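Local coordinates for tailspike protein (Siphovirus 9NA, PDB 3RIQ), which binds the lipopolysaccharide of Salmonella through its receptor-binding domain and, as an endorhamnosidase, probably cleaves the O-antigen chain during phage infection, at residues I64-L69 / T87-Y92; S82-T87 / E162-G167; V473-I478 / G485-N490; I499-S504 / F519-D524. All coordinates share one frame; numbering follows the deposited sequence. Where two conformers were deposited one is given.

Contact 1: I64-L69 / T87-Y92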
loop_
_atom_site.group_PDB
_atom_site.type_symbol
_atom_site.label_atom_id
_atom_site.label_comp_id
_atom_site.label_asym_id
_atom_site.label_seq_id
_atom_site.Cartn_x
_atom_site.Cartn_y
_atom_site.Cartn_z
ATOM N N ILE A 64 -28.162 4.112 29.227
ATOM C CA ILE A 64 -28.081 5.543 29.477
ATOM C C ILE A 64 -27.674 5.822 30.910
ATOM O O ILE A 64 -28.307 5.312 31.832
ATOM C CB ILE A 64 -29.451 6.222 29.207
ATOM C CG1 ILE A 64 -29.924 5.963 27.777
ATOM C CG2 ILE A 64 -29.405 7.751 29.536
ATOM C CD1 ILE A 64 -31.418 6.299 27.542
ATOM N N GLY A 65 -26.615 6.599 31.131
ATOM C CA GLY A 65 -26.202 6.902 32.502
ATOM C C GLY A 65 -25.039 7.856 32.507
ATOM O O GLY A 65 -24.411 8.063 31.480
ATOM N N ASP A 66 -24.752 8.409 33.688
ATOM C CA ASP A 66 -23.498 9.113 33.940
ATOM C C ASP A 66 -22.648 8.228 34.835
ATOM O O ASP A 66 -23.080 7.869 35.940
ATOM C CB ASP A 66 -23.768 10.414 34.696
ATOM C CG ASP A 66 -24.554 11.409 33.896
ATOM O OD1 ASP A 66 -24.424 11.459 32.656
ATOM O OD2 ASP A 66 -25.309 12.157 34.538
ATOM N N GLY A 67 -21.457 7.867 34.394
ATOM C CA GLY A 67 -20.591 6.989 35.164
ATOM C C GLY A 67 -20.468 5.598 34.528
ATOM O O GLY A 67 -20.577 5.438 33.308
ATOM N N VAL A 68 -20.233 4.591 35.374
ATOM C CA VAL A 68 -19.855 3.265 34.907
ATOM C C VAL A 68 -20.951 2.215 35.116
ATOM O O VAL A 68 -21.590 2.165 36.178
ATOM C CB VAL A 68 -18.516 2.802 35.590
ATOM C CG1 VAL A 68 -18.687 2.559 37.088
ATOM C CG2 VAL A 68 -17.997 1.520 34.956
ATOM N N LEU A 69 -21.135 1.367 34.110
ATOM C CA LEU A 69 -21.975 0.154 34.228
ATOM C C LEU A 69 -21.005 -1.049 34.130
ATOM O O LEU A 69 -20.349 -1.245 33.092
ATOM C CB LEU A 69 -23.010 0.146 33.090
ATOM C CG LEU A 69 -23.880 -1.120 32.935
ATOM C CD1 LEU A 69 -24.682 -1.418 34.243
ATOM C CD2 LEU A 69 -24.858 -0.909 31.771
ATOM N N THR A 87 -24.540 9.035 27.345
ATOM C CA THR A 87 -24.539 9.868 28.539
ATOM C C THR A 87 -25.964 10.236 29.020
ATOM O O THR A 87 -26.909 10.360 28.200
ATOM C CB THR A 87 -23.691 11.158 28.276
ATOM O OG1 THR A 87 -23.514 11.847 29.521
ATOM C CG2 THR A 87 -24.358 12.105 27.230
ATOM N N LYS A 88 -26.132 10.430 30.322
ATOM C CA LYS A 88 -27.397 10.957 30.826
ATOM C C LYS A 88 -27.378 12.501 30.774
ATOM O O LYS A 88 -28.248 13.130 30.169
ATOM C CB LYS A 88 -27.685 10.413 32.234
ATOM C CG LYS A 88 -28.964 11.047 32.837
ATOM C CD LYS A 88 -29.410 10.376 34.152
ATOM C CE LYS A 88 -28.336 10.480 35.264
ATOM N NZ LYS A 88 -28.750 9.846 36.611
ATOM N N THR A 89 -26.349 13.094 31.358
ATOM C CA THR A 89 -26.150 14.548 31.356
ATOM C C THR A 89 -25.411 14.971 30.085
ATOM O O THR A 89 -24.479 14.305 29.675
ATOM C CB THR A 89 -25.278 14.963 32.586
ATOM O OG1 THR A 89 -25.920 14.536 33.799
ATOM C CG2 THR A 89 -25.089 16.481 32.658
ATOM N N THR A 90 -25.843 16.062 29.451
ATOM C CA THR A 90 -25.166 16.585 28.276
ATOM C C THR A 90 -23.900 17.318 28.741
ATOM O O THR A 90 -23.989 18.232 29.568
ATOM C CB THR A 90 -26.074 17.534 27.478
ATOM O OG1 THR A 90 -27.226 16.797 27.020
ATOM C CG2 THR A 90 -25.311 18.107 26.283
ATOM N N PRO A 91 -22.718 16.893 28.248
ATOM C CA PRO A 91 -21.498 17.498 28.753
ATOM C C PRO A 91 -21.179 18.813 28.065
ATOM O O PRO A 91 -21.594 19.018 26.917
ATOM C CB PRO A 91 -20.426 16.492 28.330
ATOM C CG PRO A 91 -20.955 15.924 27.013
ATOM C CD PRO A 91 -22.445 15.769 27.319
ATOM N N TYR A 92 -20.481 19.702 28.772
ATOM C CA TYR A 92 -19.771 20.795 28.113
ATOM C C TYR A 92 -18.611 20.193 27.336
ATOM O O TYR A 92 -17.858 19.370 27.877
ATOM C CB TYR A 92 -19.228 21.787 29.163
ATOM C CG TYR A 92 -20.323 22.605 29.804
ATOM C CD1 TYR A 92 -20.755 23.814 29.218
ATOM C CD2 TYR A 92 -20.950 22.182 30.973
ATOM C CE1 TYR A 92 -21.770 24.586 29.808
ATOM C CE2 TYR A 92 -21.958 22.926 31.542
ATOM C CZ TYR A 92 -22.371 24.123 30.959
ATOM O OH TYR A 92 -23.376 24.856 31.565
HETATM O O HOH W 1 -26.623 7.538 35.808
#

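Contact 2: S82-T87 / E162-G167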
loop_
_atom_site.group_PDB
_atom_site.type_symbol
_atom_site.label_atom_id
_atom_site.label_comp_id
_atom_site.label_asym_id
_atom_site.label_seq_id
_atom_site.Cartn_x
_atom_site.Cartn_y
_atom_site.Cartn_z
ATOM N N SER A 82 -24.443 -4.723 18.784
ATOM C CA SER A 82 -24.844 -3.317 18.663
ATOM C C SER A 82 -25.216 -2.612 19.970
ATOM O O SER A 82 -26.192 -1.895 20.014
ATOM C CB SER A 82 -25.999 -3.166 17.694
ATOM O OG SER A 82 -25.674 -3.724 16.425
ATOM N N PRO A 83 -24.395 -2.722 21.004
ATOM C CA PRO A 83 -24.697 -1.916 22.180
ATOM C C PRO A 83 -24.458 -0.440 21.910
ATOM O O PRO A 83 -23.751 -0.081 20.975
ATOM C CB PRO A 83 -23.661 -2.407 23.191
ATOM C CG PRO A 83 -22.493 -2.829 22.328
ATOM C CD PRO A 83 -23.112 -3.443 21.139
ATOM N N HIS A 84 -25.082 0.391 22.737
ATOM C CA HIS A 84 -24.948 1.848 22.631
ATOM C C HIS A 84 -24.871 2.479 24.019
ATOM O O HIS A 84 -25.833 2.417 24.765
ATOM C CB HIS A 84 -26.141 2.432 21.860
ATOM C CG HIS A 84 -25.994 3.883 21.503
ATOM N ND1 HIS A 84 -26.281 4.358 20.241
ATOM C CD2 HIS A 84 -25.627 4.969 22.237
ATOM C CE1 HIS A 84 -26.081 5.671 20.214
ATOM N NE2 HIS A 84 -25.705 6.067 21.416
ATOM N N MET A 85 -23.731 3.058 24.354
ATOM C CA MET A 85 -23.531 3.757 25.615
ATOM C C MET A 85 -23.809 5.244 25.432
ATOM O O MET A 85 -23.107 5.910 24.694
ATOM C CB MET A 85 -22.103 3.556 26.129
ATOM C CG MET A 85 -21.705 2.123 26.352
ATOM S SD MET A 85 -22.838 1.121 27.330
ATOM C CE MET A 85 -22.826 2.054 28.911
ATOM N N HIS A 86 -24.834 5.756 26.109
ATOM C CA HIS A 86 -25.259 7.146 25.966
ATOM C C HIS A 86 -25.207 7.900 27.310
ATOM O O HIS A 86 -25.773 7.461 28.293
ATOM C CB HIS A 86 -26.692 7.149 25.419
ATOM C CG HIS A 86 -27.145 8.459 24.819
ATOM N ND1 HIS A 86 -27.208 9.635 25.547
ATOM C CD2 HIS A 86 -27.630 8.755 23.583
ATOM C CE1 HIS A 86 -27.659 10.607 24.768
ATOM N NE2 HIS A 86 -27.939 10.096 23.577
ATOM N N THR A 87 -24.540 9.035 27.345
ATOM C CA THR A 87 -24.539 9.868 28.539
ATOM C C THR A 87 -25.964 10.236 29.020
ATOM O O THR A 87 -26.909 10.360 28.200
ATOM C CB THR A 87 -23.691 11.158 28.276
ATOM O OG1 THR A 87 -23.514 11.847 29.521
ATOM C CG2 THR A 87 -24.358 12.105 27.230
ATOM N N GLU A 162 -21.821 1.282 19.492
ATOM C CA GLU A 162 -22.060 2.724 19.313
ATOM C C GLU A 162 -21.875 3.471 20.629
ATOM O O GLU A 162 -21.794 2.847 21.706
ATOM C CB GLU A 162 -23.510 2.948 18.843
ATOM C CG GLU A 162 -23.911 2.114 17.637
ATOM C CD GLU A 162 -25.255 2.502 17.036
ATOM O OE1 GLU A 162 -26.038 3.277 17.649
ATOM O OE2 GLU A 162 -25.554 2.033 15.923
ATOM N N ALA A 163 -21.851 4.798 20.572
ATOM C CA ALA A 163 -21.778 5.604 21.807
ATOM C C ALA A 163 -22.175 7.044 21.518
ATOM O O ALA A 163 -21.901 7.560 20.434
ATOM C CB ALA A 163 -20.348 5.600 22.358
ATOM N N THR A 164 -22.746 7.690 22.519
ATOM C CA THR A 164 -23.005 9.126 22.449
ATOM C C THR A 164 -22.448 9.697 23.745
ATOM O O THR A 164 -23.082 9.616 24.794
ATOM C CB THR A 164 -24.508 9.441 22.288
ATOM O OG1 THR A 164 -25.021 8.768 21.129
ATOM C CG2 THR A 164 -24.741 10.965 22.114
ATOM N N MET A 165 -21.231 10.226 23.660
ATOM C CA MET A 165 -20.469 10.636 24.826
ATOM C C MET A 165 -20.334 9.435 25.787
ATOM O O MET A 165 -20.738 9.484 26.953
ATOM C CB MET A 165 -21.105 11.874 25.512
ATOM C CG MET A 165 -21.208 13.070 24.596
ATOM S SD MET A 165 -19.604 13.735 24.093
ATOM C CE MET A 165 -20.105 14.966 22.850
ATOM N N GLY A 166 -19.758 8.344 25.266
ATOM C CA GLY A 166 -19.635 7.090 25.993
ATOM C C GLY A 166 -18.470 6.302 25.431
ATOM O O GLY A 166 -17.821 6.685 24.444
ATOM N N GLY A 167 -18.225 5.163 26.030
ATOM C CA GLY A 167 -17.142 4.295 25.576
ATOM C C GLY A 167 -17.122 2.973 26.280
ATOM O O GLY A 167 -18.005 2.680 27.108
#

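Contact 3: V473-I478 / G485-N490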
loop_
_atom_site.group_PDB
_atom_site.type_symbol
_atom_site.label_atom_id
_atom_site.label_comp_id
_atom_site.label_asym_id
_atom_site.label_seq_id
_atom_site.Cartn_x
_atom_site.Cartn_y
_atom_site.Cartn_z
ATOM N N VAL A 473 28.397 24.314 -21.532
ATOM C CA VAL A 473 28.609 23.241 -20.540
ATOM C C VAL A 473 29.769 23.663 -19.630
ATOM O O VAL A 473 30.771 24.217 -20.114
ATOM C CB VAL A 473 28.897 21.937 -21.291
ATOM C CG1 VAL A 473 29.488 20.817 -20.365
ATOM C CG2 VAL A 473 27.615 21.466 -21.998
ATOM N N LYS A 474 29.657 23.414 -18.336
ATOM C CA LYS A 474 30.665 23.837 -17.373
ATOM C C LYS A 474 30.930 22.713 -16.398
ATOM O O LYS A 474 30.003 21.933 -16.073
ATOM C CB LYS A 474 30.213 25.065 -16.577
ATOM C CG LYS A 474 29.675 26.193 -17.414
ATOM C CD LYS A 474 28.995 27.220 -16.521
ATOM C CE LYS A 474 28.403 28.317 -17.368
ATOM N NZ LYS A 474 27.672 29.360 -16.579
ATOM N N LEU A 475 32.155 22.642 -15.884
ATOM C CA LEU A 475 32.508 21.660 -14.854
ATOM C C LEU A 475 33.570 22.276 -13.959
ATOM O O LEU A 475 34.571 22.807 -14.474
ATOM C CB LEU A 475 33.031 20.359 -15.489
ATOM C CG LEU A 475 33.532 19.245 -14.551
ATOM C CD1 LEU A 475 32.412 18.758 -13.600
ATOM C CD2 LEU A 475 34.155 18.050 -15.340
ATOM N N SER A 476 33.363 22.252 -12.637
ATOM C CA SER A 476 34.301 22.941 -11.732
ATOM C C SER A 476 34.514 22.194 -10.419
ATOM O O SER A 476 33.619 21.460 -9.945
ATOM C CB SER A 476 33.836 24.391 -11.425
ATOM O OG SER A 476 32.606 24.350 -10.674
ATOM N N ALA A 477 35.711 22.365 -9.877
ATOM C CA ALA A 477 36.078 21.920 -8.533
ATOM C C ALA A 477 35.884 23.076 -7.538
ATOM O O ALA A 477 35.260 24.087 -7.871
ATOM C CB ALA A 477 37.555 21.435 -8.510
ATOM N N ILE A 478 36.400 22.910 -6.323
ATOM C CA ILE A 478 36.279 23.941 -5.292
ATOM C C ILE A 478 37.638 24.060 -4.574
ATOM O O ILE A 478 38.391 23.084 -4.469
ATOM C CB ILE A 478 35.088 23.613 -4.297
ATOM C CG1 ILE A 478 34.672 24.858 -3.474
ATOM C CG2 ILE A 478 35.402 22.385 -3.411
ATOM C CD1 ILE A 478 33.297 24.726 -2.739
ATOM N N GLY A 485 38.933 26.155 -11.159
ATOM C CA GLY A 485 39.341 25.160 -12.149
ATOM C C GLY A 485 38.246 24.820 -13.143
ATOM O O GLY A 485 38.018 23.658 -13.443
ATOM N N GLU A 486 37.534 25.833 -13.627
ATOM C CA GLU A 486 36.330 25.578 -14.384
ATOM C C GLU A 486 36.623 25.391 -15.845
ATOM O O GLU A 486 37.170 26.296 -16.499
ATOM C CB GLU A 486 35.307 26.707 -14.194
ATOM C CG GLU A 486 34.005 26.485 -14.965
ATOM C CD GLU A 486 32.841 27.253 -14.376
ATOM O OE1 GLU A 486 32.713 27.260 -13.136
ATOM O OE2 GLU A 486 32.053 27.853 -15.153
ATOM N N LEU A 487 36.307 24.207 -16.358
ATOM C CA LEU A 487 36.291 24.050 -17.796
ATOM C C LEU A 487 34.953 24.469 -18.328
ATOM O O LEU A 487 33.923 24.258 -17.659
ATOM C CB LEU A 487 36.662 22.634 -18.216
ATOM C CG LEU A 487 35.679 21.505 -18.328
ATOM C CD1 LEU A 487 34.688 21.650 -19.474
ATOM C CD2 LEU A 487 36.420 20.181 -18.474
ATOM N N GLN A 488 34.951 25.028 -19.533
ATOM C CA GLN A 488 33.691 25.295 -20.213
ATOM C C GLN A 488 33.755 24.821 -21.648
ATOM O O GLN A 488 34.850 24.732 -22.236
ATOM C CB GLN A 488 33.353 26.795 -20.184
ATOM C CG GLN A 488 33.441 27.433 -18.785
ATOM C CD GLN A 488 32.919 28.862 -18.754
ATOM O OE1 GLN A 488 32.947 29.574 -19.767
ATOM N NE2 GLN A 488 32.391 29.272 -17.603
ATOM N N LEU A 489 32.587 24.515 -22.221
ATOM C CA LEU A 489 32.476 24.210 -23.654
ATOM C C LEU A 489 31.438 25.120 -24.294
ATOM O O LEU A 489 30.339 25.304 -23.748
ATOM C CB LEU A 489 32.065 22.753 -23.907
ATOM C CG LEU A 489 32.974 21.612 -23.436
ATOM C CD1 LEU A 489 34.296 21.544 -24.190
ATOM C CD2 LEU A 489 33.218 21.710 -21.968
ATOM N N ASN A 490 31.805 25.692 -25.449
ATOM C CA ASN A 490 30.908 26.513 -26.275
ATOM C C ASN A 490 30.526 27.884 -25.676
ATOM O O ASN A 490 29.434 28.395 -25.944
ATOM C CB ASN A 490 29.653 25.708 -26.708
ATOM C CG ASN A 490 28.933 26.346 -27.899
ATOM O OD1 ASN A 490 29.606 26.836 -28.839
ATOM N ND2 ASN A 490 27.589 26.374 -27.861
HETATM O O HOH W 2 30.769 25.857 -11.875
#

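Contact 4: I499-S504 / F519-D524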
loop_
_atom_site.group_PDB
_atom_site.type_symbol
_atom_site.label_atom_id
_atom_site.label_comp_id
_atom_site.label_asym_id
_atom_site.label_seq_id
_atom_site.Cartn_x
_atom_site.Cartn_y
_atom_site.Cartn_z
ATOM N N ILE A 499 39.966 26.400 -21.106
ATOM C CA ILE A 499 40.827 25.537 -20.301
ATOM C C ILE A 499 41.379 26.353 -19.108
ATOM O O ILE A 499 42.073 27.360 -19.317
ATOM C CB ILE A 499 42.007 24.989 -21.170
ATOM C CG1 ILE A 499 41.486 24.241 -22.417
ATOM C CG2 ILE A 499 43.008 24.191 -20.307
ATOM C CD1 ILE A 499 42.576 23.811 -23.395
ATOM N N PRO A 500 41.130 25.900 -17.865
ATOM C CA PRO A 500 41.708 26.614 -16.708
ATOM C C PRO A 500 43.189 26.295 -16.601
ATOM O O PRO A 500 43.606 25.143 -16.831
ATOM C CB PRO A 500 40.901 26.073 -15.515
ATOM C CG PRO A 500 40.459 24.692 -15.987
ATOM C CD PRO A 500 40.225 24.803 -17.462
ATOM N N VAL A 501 43.992 27.322 -16.322
ATOM C CA VAL A 501 45.444 27.132 -16.205
ATOM C C VAL A 501 45.921 27.678 -14.877
ATOM O O VAL A 501 45.292 28.569 -14.281
ATOM C CB VAL A 501 46.221 27.705 -17.412
ATOM C CG1 VAL A 501 45.508 27.416 -18.714
ATOM C CG2 VAL A 501 46.439 29.151 -17.252
ATOM N N ALA A 502 47.031 27.130 -14.384
ATOM C CA ALA A 502 47.539 27.592 -13.089
ATOM C C ALA A 502 48.028 29.035 -13.150
ATOM O O ALA A 502 48.575 29.493 -14.174
ATOM C CB ALA A 502 48.612 26.660 -12.555
ATOM N N GLU A 503 47.829 29.750 -12.047
ATOM C CA GLU A 503 48.192 31.169 -11.948
ATOM C C GLU A 503 49.686 31.425 -11.721
ATOM O O GLU A 503 50.152 32.563 -11.869
ATOM C CB GLU A 503 47.386 31.802 -10.796
ATOM C CG GLU A 503 45.879 31.753 -11.073
ATOM C CD GLU A 503 45.027 32.175 -9.898
ATOM O OE1 GLU A 503 45.567 32.835 -8.986
ATOM O OE2 GLU A 503 43.814 31.843 -9.892
ATOM N N SER A 504 50.418 30.383 -11.334
ATOM C CA SER A 504 51.831 30.506 -11.006
ATOM C C SER A 504 52.462 29.144 -11.262
ATOM O O SER A 504 51.759 28.193 -11.667
ATOM C CB SER A 504 52.006 30.966 -9.538
ATOM O OG SER A 504 51.435 30.026 -8.625
ATOM N N PHE A 519 48.959 23.634 -18.128
ATOM C CA PHE A 519 49.417 24.977 -18.440
ATOM C C PHE A 519 49.543 25.827 -17.171
ATOM O O PHE A 519 48.820 25.635 -16.192
ATOM C CB PHE A 519 48.454 25.682 -19.396
ATOM C CG PHE A 519 48.448 25.116 -20.810
ATOM C CD1 PHE A 519 47.726 23.965 -21.148
ATOM C CD2 PHE A 519 49.158 25.776 -21.820
ATOM C CE1 PHE A 519 47.729 23.494 -22.490
ATOM C CE2 PHE A 519 49.146 25.316 -23.137
ATOM C CZ PHE A 519 48.446 24.167 -23.463
ATOM N N PHE A 520 50.472 26.773 -17.198
ATOM C CA PHE A 520 50.598 27.711 -16.096
ATOM C C PHE A 520 51.245 29.003 -16.552
ATOM O O PHE A 520 51.904 29.054 -17.602
ATOM C CB PHE A 520 51.406 27.095 -14.934
ATOM C CG PHE A 520 52.866 26.877 -15.253
ATOM C CD1 PHE A 520 53.296 25.705 -15.896
ATOM C CD2 PHE A 520 53.815 27.846 -14.889
ATOM C CE1 PHE A 520 54.671 25.525 -16.165
ATOM C CE2 PHE A 520 55.162 27.674 -15.162
ATOM C CZ PHE A 520 55.603 26.519 -15.772
ATOM N N PHE A 521 51.033 30.043 -15.759
ATOM C CA PHE A 521 51.716 31.326 -15.961
ATOM C C PHE A 521 52.944 31.485 -15.074
ATOM O O PHE A 521 52.873 31.272 -13.863
ATOM C CB PHE A 521 50.754 32.482 -15.728
ATOM C CG PHE A 521 49.696 32.620 -16.798
ATOM C CD1 PHE A 521 48.397 32.115 -16.599
ATOM C CD2 PHE A 521 50.001 33.233 -18.016
ATOM C CE1 PHE A 521 47.408 32.241 -17.600
ATOM C CE2 PHE A 521 49.019 33.351 -19.028
ATOM C CZ PHE A 521 47.722 32.848 -18.813
ATOM N N GLY A 522 54.052 31.896 -15.697
ATOM C CA GLY A 522 55.326 32.147 -15.024
ATOM C C GLY A 522 55.328 33.487 -14.305
ATOM O O GLY A 522 54.311 34.185 -14.288
ATOM N N THR A 523 56.465 33.855 -13.718
ATOM C CA THR A 523 56.540 35.049 -12.841
ATOM C C THR A 523 56.353 36.374 -13.557
ATOM O O THR A 523 56.010 37.384 -12.919
ATOM C CB THR A 523 57.868 35.136 -12.067
ATOM O OG1 THR A 523 58.957 35.071 -12.996
ATOM C CG2 THR A 523 57.974 34.010 -11.049
ATOM N N ASP A 524 56.601 36.376 -14.865
ATOM C CA ASP A 524 56.291 37.532 -15.701
ATOM C C ASP A 524 55.131 37.250 -16.663
ATOM O O ASP A 524 55.107 37.770 -17.782
ATOM C CB ASP A 524 57.540 37.998 -16.463
HETATM O O HOH W 3 46.064 23.430 -17.735
HETATM O O HOH W 4 52.310 34.089 -12.458
#

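Contact 1: I64-L69 / T87-Y92
The carboxylate of Asp66 reaches across to the turn that follows Thr87 and takes hold of it with both oxygens. Its OD1 accepts Thr89 N at 2.8 Å on the syn lone pair, in a practically straight bond (179° at the hydrogen), while Thr89 OG1 donates to Asp66 OD2 at 2.6 Å, also from the syn side but 24° out of the carboxylate plane. Two points of attachment to one residue fix the rotation of the carboxylate. Asp66 CG lies anti to its carbonyl carbon (chi1 -66°), and Thr89 adopts the same rotamer, which brings its hydroxyl beside its own backbone N so that both donors face the acid. Lys88 N is shared less well, with weak bonds to Gly65 O and to Asp66 OD1, each 3.1 Å long. A short acidic side chain suits this place, since the turn presents consecutive N-H groups that an anion can gather.

In the right-handed parallel beta-helix, a corner such as Asp66, between strands 63-65 and 67-72, joins successive faces; after Thr87 the chain instead makes a long excursion before strand 146-151. Thr87 OG1 donates to Thr89 O at 2.6 Å, bracing the turn from within, and accepts Gly145 N, where the chain rejoins the coil. A water bridges Asp66 N and, weakly, Lys88 NZ; the ammonium stands 4.6 Å from Asp66 OD2, which would probably help keep the acid ionised.

Farther out, Lys88 CE passes 3.5 Å from Asp66 OD2, and the branched Ile64 lays CG2 against the backbone of Thr87 and Lys88.

Contact 2: S82-T87 / E162-G167
Glu162 and Thr164 hold the His84 ring from its two nitrogens. His84 ND1 donates to Glu162 OE1 at 2.8 Å, on the anti lone pair of that oxygen, with the ring and carboxylate planes 65° apart; His84 NE2 and Thr164 OG1 share a hydrogen bond of the same length. With CG anti to the backbone N (chi1 -171°), the imidazole leans over the neighbouring strand, and Ala163 N sits beneath the centre of one face. The other carboxylate oxygen, Glu162 OE2, is bound by Asn183 and by Asn155 of the second subunit, so this buried acid also ties the coil to the trimer.

Thr164 CB meets the face of the His86 ring 3.7 Å from its centroid, and the ring is held in its rotation by His86 ND1 donating in plane to Thr87 O at 2.8 Å. Met85 turns to the other side of the sheet with the small Ala163, its bent chain packing on Ala146, Leu148 and Tyr168. Thr87 CG2 touches Met165 CB at 3.7 Å.

Backbone bonds such as Thr164 N to Met85 O (2.8 Å) keep the strands in register. Strands of successive coils paired in parallel, with a corner at Thr164 and Met165 leading to the next face, are characteristic of the right-handed parallel beta-helix.

Contact 3: V473-I478 / G485-N490
Strands 473-478 and 486-489 run antiparallel, 175° between their directions and 4.6 Å between their axes, with reciprocal backbone bonds at the hydrogen-bonded pairs Val473-Leu489 and Leu475-Leu487. On the face of these four residues the packing is purely apolar: Leu475 CB lies 4.0 Å from Leu487 CG, and Val473 lies against Leu489. Branched aliphatic chains suit a face that is buried in the trimer.

The other face is polar. Glu486 runs CG anti to its backbone N (chi1 -180°), and its carboxylate reaches across the aliphatic part of Lys474, with OE2 3.4 Å from Lys474 CD. Gln488 lies alongside that lysine, pointing the same way, and its NE2 donates to Glu486 OE2 at 2.9 Å, the acceptor in the plane of the amide; the same nitrogen also binds Glu512 of the second subunit. Lys474 NZ stays 4.8 Å from Glu486 OE2, probably a modest electrostatic attraction, and also makes a long, weak ion pair with Asp460. Glu486 OE1 accepts a hydrogen bond of 2.7 Å from a water, which also bonds Ser476 OG, a hydroxyl held in addition by Arg483.

At the corner, Gly485 has a positive phi of 61°, readily adopted without a side chain. This hairpin forms the third and fourth strands of a five-stranded antiparallel sheet, with strand 455-461 beside 473-478 and strand 497-500 beside 486-489, while both other subunits pack against it.

Contact 4: I499-S504 / F519-D524
Phe519 meets Val501 first: Val501 CG1 comes within 3.5 Å of Phe519 CB, the two side chains crossing at a slant. Phe519 O accepts Ala502 N at 3.0 Å, and a water accepts from Phe519 N and donates to Pro500 O, carrying the link one residue farther. The Phe519 ring goes on to Ile529 and, across the subunit boundary, to Ile517 of the second subunit and Ile499 of the third.

Phe520 is paired with Ala502 in a single backbone bridge, their CA atoms 4.3 Å apart. A methyl group is small enough for this close pairing, and Ala502 CB touches Phe520 CB at 3.7 Å. Phe520 CG stands between its backbone N and carbonyl carbon (chi1 68°), which carries the ring off toward Arg528, Leu530 and Leu506; Ser504 O approaches its CB at 3.5 Å.

At Phe521 the backbone N donates to Ala502 O, again 3.0 Å, so Ala502 is gripped through both its N-H and its carbonyl. The ring returns to Val501, whose CG2 lies 3.3 Å from Phe521 CE1; the valine thus sends one methyl to Phe519 and the other to Phe521, as suits a beta-branched residue. Phe521 O receives a CH contact from Ser504 CA.

The pairing brings the chain leaving strand 497-500 against strand 516-521, the first of a three-stranded antiparallel sheet. Neighbouring subunits complete its apolar core, and Ile499 and Pro500 pair in an antiparallel ladder with a strand of the second subunit, an interlocked beta-structure at the C-terminal end of a trimeric tailspike.

Overall arrangement
From the N terminus, contact 1 closes a short loop between the turn at Asp66 and the one after strand 79-87, tying neighbouring coils of the beta-helix. Contact 2 opens before that loop closes, at 82-87, and reaches on to 162-167, so the two cross along the chain, share Thr87 and touch through Pro91 and Met165. Both lie near the N-terminal end of the helix. Far along the chain, contact 3 closes a hairpin; contact 4, in series, joins the chain leaving strand 497-500 to strand 516-521, linking the five-stranded and three-stranded antiparallel sheets. Their centres are about 17 Å apart, with Pro500 packing on Gly485 and Glu486. Contacts 1 and 3 lie about 76 Å apart, centre to centre.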